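Local coordinates for large ribosomal subunit protein uL10 (Thermotoga maritima, PDB 1ZAV) that forms the base of the ribosomal stalk, binding large-subunit rRNA and L7/L12 dimers, and probably takes part in the interaction of the ribosome with GTP-bound translation factors, at residues Y75-K80 with G121-A126; V35-E40 with Y101-D106. One frame throughout, in Å; residues are numbered along the deposited sequence.

Interaction 1: residues Y75-K80 with G121-A126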
ATOM      1  N   TYR A  75     -12.816 -26.533   5.440  1.00 52.39           N
ATOM      2  CA  TYR A  75     -11.464 -27.037   5.709  1.00 51.53           C
ATOM      3  C   TYR A  75     -11.246 -28.440   5.141  1.00 53.26           C
ATOM      4  O   TYR A  75     -10.108 -28.913   5.032  1.00 51.28           O
ATOM      5  CB  TYR A  75     -11.230 -27.065   7.219  1.00 49.73           C
ATOM      6  CG  TYR A  75     -12.263 -27.890   7.958  1.00 49.20           C
ATOM      7  CD1 TYR A  75     -12.165 -29.280   8.010  1.00 49.48           C
ATOM      8  CD2 TYR A  75     -13.368 -27.284   8.561  1.00 50.73           C
ATOM      9  CE1 TYR A  75     -13.137 -30.048   8.641  1.00 52.27           C
ATOM     10  CE2 TYR A  75     -14.347 -28.043   9.196  1.00 51.43           C
ATOM     11  CZ  TYR A  75     -14.227 -29.422   9.228  1.00 51.12           C
ATOM     12  OH  TYR A  75     -15.197 -30.181   9.832  1.00 55.38           O
ATOM     13  N   GLU A  76     -12.343 -29.105   4.784  1.00 53.92           N
ATOM     14  CA  GLU A  76     -12.288 -30.465   4.248  1.00 55.28           C
ATOM     15  C   GLU A  76     -11.273 -30.660   3.118  1.00 53.99           C
ATOM     16  O   GLU A  76     -10.618 -31.704   3.031  1.00 54.19           O
ATOM     17  CB  GLU A  76     -13.675 -30.897   3.760  1.00 57.67           C
ATOM     18  CG  GLU A  76     -14.768 -30.904   4.829  1.00 62.42           C
ATOM     19  CD  GLU A  76     -15.325 -29.519   5.144  1.00 64.51           C
ATOM     20  OE1 GLU A  76     -16.268 -29.431   5.962  1.00 67.27           O
ATOM     21  OE2 GLU A  76     -14.833 -28.519   4.582  1.00 64.49           O
ATOM     22  N   GLU A  77     -11.148 -29.662   2.254  1.00 53.12           N
ATOM     23  CA  GLU A  77     -10.212 -29.740   1.133  1.00 54.09           C
ATOM     24  C   GLU A  77      -8.757 -29.791   1.591  1.00 52.97           C
ATOM     25  O   GLU A  77      -7.866 -30.133   0.813  1.00 51.49           O
ATOM     26  CB  GLU A  77     -10.406 -28.546   0.193  1.00 54.88           C
ATOM     27  CG  GLU A  77     -10.422 -27.200   0.889  1.00 56.81           C
ATOM     28  CD  GLU A  77     -10.240 -26.050  -0.078  1.00 59.10           C
ATOM     29  OE1 GLU A  77     -10.538 -24.898   0.296  1.00 58.79           O
ATOM     30  OE2 GLU A  77      -9.784 -26.297  -1.216  1.00 62.84           O
ATOM     31  N   PHE A  78      -8.524 -29.451   2.857  1.00 52.69           N
ATOM     32  CA  PHE A  78      -7.176 -29.452   3.428  1.00 53.72           C
ATOM     33  C   PHE A  78      -6.790 -30.788   4.063  1.00 54.84           C
ATOM     34  O   PHE A  78      -5.625 -30.993   4.409  1.00 54.53           O
ATOM     35  CB  PHE A  78      -7.055 -28.365   4.506  1.00 52.41           C
ATOM     36  CG  PHE A  78      -7.208 -26.958   3.990  1.00 52.98           C
ATOM     37  CD1 PHE A  78      -7.941 -26.020   4.713  1.00 50.14           C
ATOM     38  CD2 PHE A  78      -6.590 -26.556   2.807  1.00 52.95           C
ATOM     39  CE1 PHE A  78      -8.059 -24.705   4.268  1.00 52.09           C
ATOM     40  CE2 PHE A  78      -6.704 -25.237   2.352  1.00 52.41           C
ATOM     41  CZ  PHE A  78      -7.438 -24.312   3.085  1.00 52.15           C
ATOM     42  N   LEU A  79      -7.755 -31.694   4.214  1.00 55.14           N
ATOM     43  CA  LEU A  79      -7.495 -32.973   4.868  1.00 57.96           C
ATOM     44  C   LEU A  79      -7.437 -34.201   3.968  1.00 59.52           C
ATOM     45  O   LEU A  79      -7.726 -35.314   4.410  1.00 58.86           O
ATOM     46  CB  LEU A  79      -8.539 -33.206   5.964  1.00 57.07           C
ATOM     47  CG  LEU A  79      -8.706 -32.061   6.962  1.00 58.93           C
ATOM     48  CD1 LEU A  79      -9.813 -32.416   7.950  1.00 58.61           C
ATOM     49  CD2 LEU A  79      -7.386 -31.798   7.686  1.00 58.28           C
ATOM     50  N   LYS A  80      -7.054 -34.007   2.715  1.00 62.27           N
ATOM     51  CA  LYS A  80      -6.964 -35.118   1.782  1.00 64.80           C
ATOM     52  C   LYS A  80      -5.605 -35.798   1.891  1.00 65.74           C
ATOM     53  O   LYS A  80      -4.605 -35.296   1.377  1.00 66.57           O
ATOM     54  CB  LYS A  80      -7.200 -34.623   0.349  1.00 65.65           C
ATOM     55  CG  LYS A  80      -8.626 -34.137   0.089  1.00 67.58           C
ATOM     56  CD  LYS A  80      -9.638 -35.262   0.296  1.00 68.93           C
ATOM     57  CE  LYS A  80     -11.052 -34.849  -0.109  1.00 71.25           C
ATOM     58  NZ  LYS A  80     -11.626 -33.775   0.750  1.00 71.66           N
ATOM     59  N   GLY A 121      -8.649 -16.525  12.050  1.00 48.44           N
ATOM     60  CA  GLY A 121     -10.036 -16.774  11.704  1.00 50.80           C
ATOM     61  C   GLY A 121     -10.394 -16.601  10.238  1.00 53.22           C
ATOM     62  O   GLY A 121     -11.579 -16.602   9.888  1.00 54.58           O
ATOM     63  N   LYS A 122      -9.387 -16.451   9.381  1.00 51.74           N
ATOM     64  CA  LYS A 122      -9.630 -16.275   7.950  1.00 52.21           C
ATOM     65  C   LYS A 122      -9.001 -17.417   7.167  1.00 49.98           C
ATOM     66  O   LYS A 122      -7.844 -17.755   7.375  1.00 48.28           O
ATOM     67  CB  LYS A 122      -9.035 -14.950   7.465  1.00 56.91           C
ATOM     68  CG  LYS A 122      -9.611 -13.710   8.130  1.00 61.58           C
ATOM     69  CD  LYS A 122      -8.783 -12.462   7.807  1.00 65.49           C
ATOM     70  CE  LYS A 122      -8.712 -12.196   6.306  1.00 67.49           C
ATOM     71  NZ  LYS A 122      -7.941 -10.959   5.986  1.00 71.27           N
ATOM     72  N   LYS A 123      -9.767 -18.003   6.255  1.00 48.64           N
ATOM     73  CA  LYS A 123      -9.268 -19.105   5.443  1.00 48.12           C
ATOM     74  C   LYS A 123      -8.311 -18.581   4.370  1.00 47.07           C
ATOM     75  O   LYS A 123      -8.553 -17.531   3.785  1.00 48.05           O
ATOM     76  CB  LYS A 123     -10.445 -19.822   4.772  1.00 48.21           C
ATOM     77  CG  LYS A 123     -10.056 -20.974   3.867  1.00 47.59           C
ATOM     78  CD  LYS A 123     -11.285 -21.624   3.247  1.00 48.84           C
ATOM     79  CE  LYS A 123     -10.901 -22.839   2.426  1.00 51.19           C
ATOM     80  NZ  LYS A 123     -12.085 -23.530   1.847  1.00 50.86           N
ATOM     81  N   PHE A 124      -7.212 -19.291   4.138  1.00 45.87           N
ATOM     82  CA  PHE A 124      -6.278 -18.892   3.086  1.00 45.83           C
ATOM     83  C   PHE A 124      -5.919 -20.140   2.293  1.00 46.15           C
ATOM     84  O   PHE A 124      -5.907 -21.249   2.838  1.00 43.80           O
ATOM     85  CB  PHE A 124      -5.025 -18.199   3.654  1.00 46.76           C
ATOM     86  CG  PHE A 124      -4.155 -19.077   4.520  1.00 46.93           C
ATOM     87  CD1 PHE A 124      -3.178 -19.892   3.956  1.00 44.89           C
ATOM     88  CD2 PHE A 124      -4.286 -19.052   5.905  1.00 46.47           C
ATOM     89  CE1 PHE A 124      -2.343 -20.666   4.756  1.00 45.97           C
ATOM     90  CE2 PHE A 124      -3.458 -19.822   6.713  1.00 45.68           C
ATOM     91  CZ  PHE A 124      -2.481 -20.632   6.136  1.00 44.70           C
ATOM     92  N   THR A 125      -5.662 -19.966   0.997  1.00 44.55           N
ATOM     93  CA  THR A 125      -5.339 -21.089   0.132  1.00 45.33           C
ATOM     94  C   THR A 125      -3.842 -21.317   0.014  1.00 45.61           C
ATOM     95  O   THR A 125      -3.043 -20.503   0.472  1.00 45.48           O
ATOM     96  CB  THR A 125      -5.900 -20.873  -1.285  1.00 47.13           C
ATOM     97  OG1 THR A 125      -5.319 -19.689  -1.839  1.00 47.26           O
ATOM     98  CG2 THR A 125      -7.419 -20.717  -1.240  1.00 49.41           C
ATOM     99  N   ALA A 126      -3.480 -22.432  -0.616  1.00 47.63           N
ATOM    100  CA  ALA A 126      -2.081 -22.799  -0.813  1.00 49.76           C
ATOM    101  C   ALA A 126      -1.281 -21.686  -1.487  1.00 51.11           C
ATOM    102  O   ALA A 126      -0.172 -21.363  -1.058  1.00 52.62           O
ATOM    103  CB  ALA A 126      -1.997 -24.078  -1.632  1.00 48.69           C
TER

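Interaction 2: residues V35-E40 with Y101-D106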
ATOM      1  N   VAL A  35      12.722 -37.837  10.557  1.00 49.46           N
ATOM      2  CA  VAL A  35      12.583 -37.370  11.931  1.00 49.17           C
ATOM      3  C   VAL A  35      13.567 -36.221  12.130  1.00 48.89           C
ATOM      4  O   VAL A  35      13.288 -35.268  12.858  1.00 46.56           O
ATOM      5  CB  VAL A  35      12.903 -38.493  12.958  1.00 51.04           C
ATOM      6  CG1 VAL A  35      12.799 -37.942  14.375  1.00 51.00           C
ATOM      7  CG2 VAL A  35      11.939 -39.652  12.783  1.00 50.57           C
ATOM      8  N   ALA A  36      14.724 -36.318  11.479  1.00 48.60           N
ATOM      9  CA  ALA A  36      15.728 -35.273  11.578  1.00 47.03           C
ATOM     10  C   ALA A  36      15.112 -33.968  11.090  1.00 44.85           C
ATOM     11  O   ALA A  36      15.283 -32.926  11.714  1.00 44.95           O
ATOM     12  CB  ALA A  36      16.952 -35.630  10.734  1.00 48.87           C
ATOM     13  N   ASP A  37      14.390 -34.035   9.973  1.00 42.48           N
ATOM     14  CA  ASP A  37      13.740 -32.859   9.407  1.00 41.76           C
ATOM     15  C   ASP A  37      12.679 -32.330  10.370  1.00 40.57           C
ATOM     16  O   ASP A  37      12.576 -31.125  10.601  1.00 38.45           O
ATOM     17  CB  ASP A  37      13.072 -33.196   8.069  1.00 43.82           C
ATOM     18  CG  ASP A  37      14.058 -33.674   7.026  1.00 47.84           C
ATOM     19  OD1 ASP A  37      15.251 -33.338   7.151  1.00 51.30           O
ATOM     20  OD2 ASP A  37      13.638 -34.371   6.074  1.00 48.95           O
ATOM     21  N   LEU A  38      11.886 -33.241  10.921  1.00 40.41           N
ATOM     22  CA  LEU A  38      10.845 -32.853  11.869  1.00 40.66           C
ATOM     23  C   LEU A  38      11.524 -32.129  13.032  1.00 41.36           C
ATOM     24  O   LEU A  38      11.106 -31.043  13.431  1.00 38.14           O
ATOM     25  CB  LEU A  38      10.122 -34.099  12.377  1.00 40.89           C
ATOM     26  CG  LEU A  38       9.018 -33.920  13.424  1.00 38.87           C
ATOM     27  CD1 LEU A  38       7.907 -33.003  12.882  1.00 39.88           C
ATOM     28  CD2 LEU A  38       8.469 -35.294  13.776  1.00 39.21           C
ATOM     29  N   THR A  39      12.594 -32.728  13.553  1.00 42.92           N
ATOM     30  CA  THR A  39      13.320 -32.138  14.675  1.00 44.08           C
ATOM     31  C   THR A  39      13.831 -30.739  14.328  1.00 44.59           C
ATOM     32  O   THR A  39      13.685 -29.808  15.118  1.00 43.14           O
ATOM     33  CB  THR A  39      14.501 -33.044  15.118  1.00 45.03           C
ATOM     34  OG1 THR A  39      13.988 -34.283  15.623  1.00 44.73           O
ATOM     35  CG2 THR A  39      15.312 -32.374  16.221  1.00 46.32           C
ATOM     36  N   GLU A  40      14.404 -30.584  13.137  1.00 46.57           N
ATOM     37  CA  GLU A  40      14.917 -29.283  12.713  1.00 48.36           C
ATOM     38  C   GLU A  40      13.818 -28.227  12.555  1.00 46.38           C
ATOM     39  O   GLU A  40      13.977 -27.086  12.991  1.00 47.10           O
ATOM     40  CB  GLU A  40      15.698 -29.422  11.401  1.00 51.98           C
ATOM     41  CG  GLU A  40      16.235 -28.104  10.856  1.00 58.34           C
ATOM     42  CD  GLU A  40      17.213 -27.428  11.803  1.00 63.88           C
ATOM     43  OE1 GLU A  40      16.831 -27.129  12.956  1.00 66.36           O
ATOM     44  OE2 GLU A  40      18.370 -27.192  11.396  1.00 67.98           O
ATOM     45  N   TYR A 101       7.670 -22.209   5.390  1.00 40.32           N
ATOM     46  CA  TYR A 101       7.785 -21.938   3.956  1.00 43.41           C
ATOM     47  C   TYR A 101       9.264 -22.082   3.557  1.00 43.83           C
ATOM     48  O   TYR A 101       9.596 -22.772   2.595  1.00 42.95           O
ATOM     49  CB  TYR A 101       7.316 -20.513   3.642  1.00 46.84           C
ATOM     50  CG  TYR A 101       7.385 -20.149   2.169  1.00 51.61           C
ATOM     51  CD1 TYR A 101       6.417 -20.603   1.273  1.00 53.75           C
ATOM     52  CD2 TYR A 101       8.426 -19.358   1.673  1.00 53.62           C
ATOM     53  CE1 TYR A 101       6.481 -20.275  -0.088  1.00 57.51           C
ATOM     54  CE2 TYR A 101       8.502 -19.027   0.317  1.00 56.54           C
ATOM     55  CZ  TYR A 101       7.525 -19.488  -0.556  1.00 57.59           C
ATOM     56  OH  TYR A 101       7.593 -19.162  -1.893  1.00 60.86           O
ATOM     57  N   ASN A 102      10.145 -21.442   4.316  1.00 45.35           N
ATOM     58  CA  ASN A 102      11.580 -21.505   4.036  1.00 47.07           C
ATOM     59  C   ASN A 102      12.187 -22.876   4.342  1.00 47.75           C
ATOM     60  O   ASN A 102      13.251 -23.221   3.825  1.00 46.86           O
ATOM     61  CB  ASN A 102      12.310 -20.412   4.825  1.00 47.50           C
ATOM     62  CG  ASN A 102      11.993 -19.012   4.317  1.00 47.98           C
ATOM     63  OD1 ASN A 102      12.132 -18.027   5.045  1.00 48.55           O
ATOM     64  ND2 ASN A 102      11.569 -18.918   3.057  1.00 48.32           N
ATOM     65  N   PHE A 103      11.516 -23.665   5.181  1.00 46.17           N
ATOM     66  CA  PHE A 103      12.018 -24.990   5.512  1.00 45.73           C
ATOM     67  C   PHE A 103      11.794 -25.906   4.316  1.00 46.73           C
ATOM     68  O   PHE A 103      12.698 -26.644   3.910  1.00 46.36           O
ATOM     69  CB  PHE A 103      11.294 -25.564   6.738  1.00 45.03           C
ATOM     70  CG  PHE A 103      11.770 -26.935   7.136  1.00 44.83           C
ATOM     71  CD1 PHE A 103      12.937 -27.094   7.876  1.00 44.91           C
ATOM     72  CD2 PHE A 103      11.053 -28.066   6.766  1.00 43.76           C
ATOM     73  CE1 PHE A 103      13.386 -28.360   8.236  1.00 47.04           C
ATOM     74  CE2 PHE A 103      11.489 -29.335   7.114  1.00 45.57           C
ATOM     75  CZ  PHE A 103      12.660 -29.486   7.856  1.00 47.02           C
ATOM     76  N   TYR A 104      10.583 -25.863   3.760  1.00 45.02           N
ATOM     77  CA  TYR A 104      10.251 -26.684   2.603  1.00 46.10           C
ATOM     78  C   TYR A 104      11.166 -26.296   1.445  1.00 47.69           C
ATOM     79  O   TYR A 104      11.571 -27.144   0.655  1.00 46.91           O
ATOM     80  CB  TYR A 104       8.785 -26.490   2.199  1.00 45.72           C
ATOM     81  CG  TYR A 104       7.838 -27.465   2.869  1.00 43.26           C
ATOM     82  CD1 TYR A 104       7.779 -27.569   4.260  1.00 44.60           C
ATOM     83  CD2 TYR A 104       7.034 -28.318   2.110  1.00 44.08           C
ATOM     84  CE1 TYR A 104       6.942 -28.509   4.885  1.00 43.27           C
ATOM     85  CE2 TYR A 104       6.194 -29.254   2.719  1.00 43.78           C
ATOM     86  CZ  TYR A 104       6.158 -29.345   4.107  1.00 44.09           C
ATOM     87  OH  TYR A 104       5.350 -30.282   4.709  1.00 42.91           O
ATOM     88  N   LYS A 105      11.488 -25.010   1.358  1.00 50.95           N
ATOM     89  CA  LYS A 105      12.371 -24.519   0.303  1.00 56.35           C
ATOM     90  C   LYS A 105      13.785 -25.056   0.480  1.00 57.70           C
ATOM     91  O   LYS A 105      14.394 -25.541  -0.475  1.00 58.83           O
ATOM     92  CB  LYS A 105      12.393 -22.989   0.290  1.00 58.45           C
ATOM     93  CG  LYS A 105      11.320 -22.370  -0.589  1.00 59.78           C
ATOM     94  CD  LYS A 105      11.344 -20.848  -0.521  1.00 62.66           C
ATOM     95  CE  LYS A 105      12.697 -20.280  -0.922  1.00 63.77           C
ATOM     96  NZ  LYS A 105      12.717 -18.795  -0.803  1.00 65.70           N
ATOM     97  N   ASP A 106      14.302 -24.972   1.702  1.00 59.45           N
ATOM     98  CA  ASP A 106      15.643 -25.468   2.005  1.00 60.34           C
ATOM     99  C   ASP A 106      15.738 -26.960   1.685  1.00 60.96           C
ATOM    100  O   ASP A 106      16.790 -27.457   1.285  1.00 59.41           O
ATOM    101  CB  ASP A 106      15.969 -25.255   3.486  1.00 60.86           C
ATOM    102  CG  ASP A 106      15.986 -23.797   3.880  1.00 62.40           C
ATOM    103  OD1 ASP A 106      16.154 -23.509   5.084  1.00 63.94           O
ATOM    104  OD2 ASP A 106      15.834 -22.935   2.990  1.00 63.18           O
TER

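Interaction 1: residues Y75-K80 with G121-A126
Lys123 reaches from strand 122-125 to the short 3-10 turn at 76-78 and makes a salt bridge with Glu77. The bond is short, 2.6 Å from Lys123 NZ to Glu77 OE1. The ammonium meets this oxygen on its anti side, 16° out of the carboxylate plane. The lysine is fully extended, with CG anti to the backbone N (chi1 179°), and this carries NZ straight across to the turn. Glu77 places CG between its backbone N and carbonyl carbon (chi1 50°), then runs on extended to the lysine. The same NZ also hydrogen-bonds to the carbonyl O of Gly74, so one oxygen of the turn and one just before it hold the ammonium.

The apolar part of the contact is made by Phe78. Its CZ lies 3.8 Å from Lys123 CE, so the last methylene of the lysine rests against the far end of the ring. CZ also comes to 3.4 Å from the carbonyl O of Phe124. Both approaches are oblique to the ring. Within the turn, CG of Glu77 sits 4.3 Å above the ring plane, over its centre. Were Phe78 an alanine, a gap would probably open beneath the Glu77 chain and the CE methylene of Lys123 would lose its apolar partner.

Backbone bonds shape the turn itself. Phe78 N donates to Tyr75 O at 2.7 Å, and Leu79 N to Glu76 O.

The contact joins the loop between helix 60-69 and strand 83-88 to strand 122-125, outermost in the antiparallel sheet of this chain. Phe78 also meets the ring of Phe27 on strand 24-28. Tyr75 and Leu79 pack on helix 60-69, while the Phe124 side chain touches strand 24-28 and helix 126-133.

Interaction 2: residues V35-E40 with Y101-D106
The ring of Phe103, on helix 94-106, packs on Asp37 and Glu40 at the start of helix 35-49. This is plain helix-to-helix packing in the alpha+beta domain of uL10, an antiparallel sheet with helices packed on it, and one ring bridges the two helices. Phe103 CG is anti to the backbone N (chi1 -180°), which directs the ring toward the other helix. The ring end meets Asp37: Phe103 CZ is 3.7 Å from Asp37 CB and 3.2 Å from Asp37 O, which approaches obliquely. The CA of Asp37 lies at the ring edge, in its plane. The carboxylate of Asp37 is engaged just ahead of the helix, where OD2 accepts a hydrogen bond from the backbone N of Thr34.

Glu40, one turn further on, adds its aliphatic part. Its chain is bent at chi2 (61°), so the carboxylate swings away while the methylenes stay by the ring. The carboxylate and ring planes stand 86° apart. Phe103 goes on to touch Leu41 and Arg44 of the same helix. At the ring edge, Glu40 CG sits near the ring plane, 3.9 Å from Phe103 CE1.

How the interactions relate
The two interactions lie in the same domain, with centres about 21 Å apart and nearest atoms about 7 Å apart, so they do not touch. Their segments alternate along the chain: 35-40, 75-80, 101-106, then 121-126. Interaction 1 ties a loop to an outermost strand of this chain's antiparallel sheet, whereas interaction 2 packs helix 35-49 against helix 94-106. Strand 83-88 follows the loop of interaction 1 and leads on to helix 94-106 of interaction 2. Tyr101 of that helix and Phe124 both touch Val129 on helix 126-133. Both contacts thus bring distant parts of the chain together in the globular domain, apart from the L7/L12-binding region at 138-180.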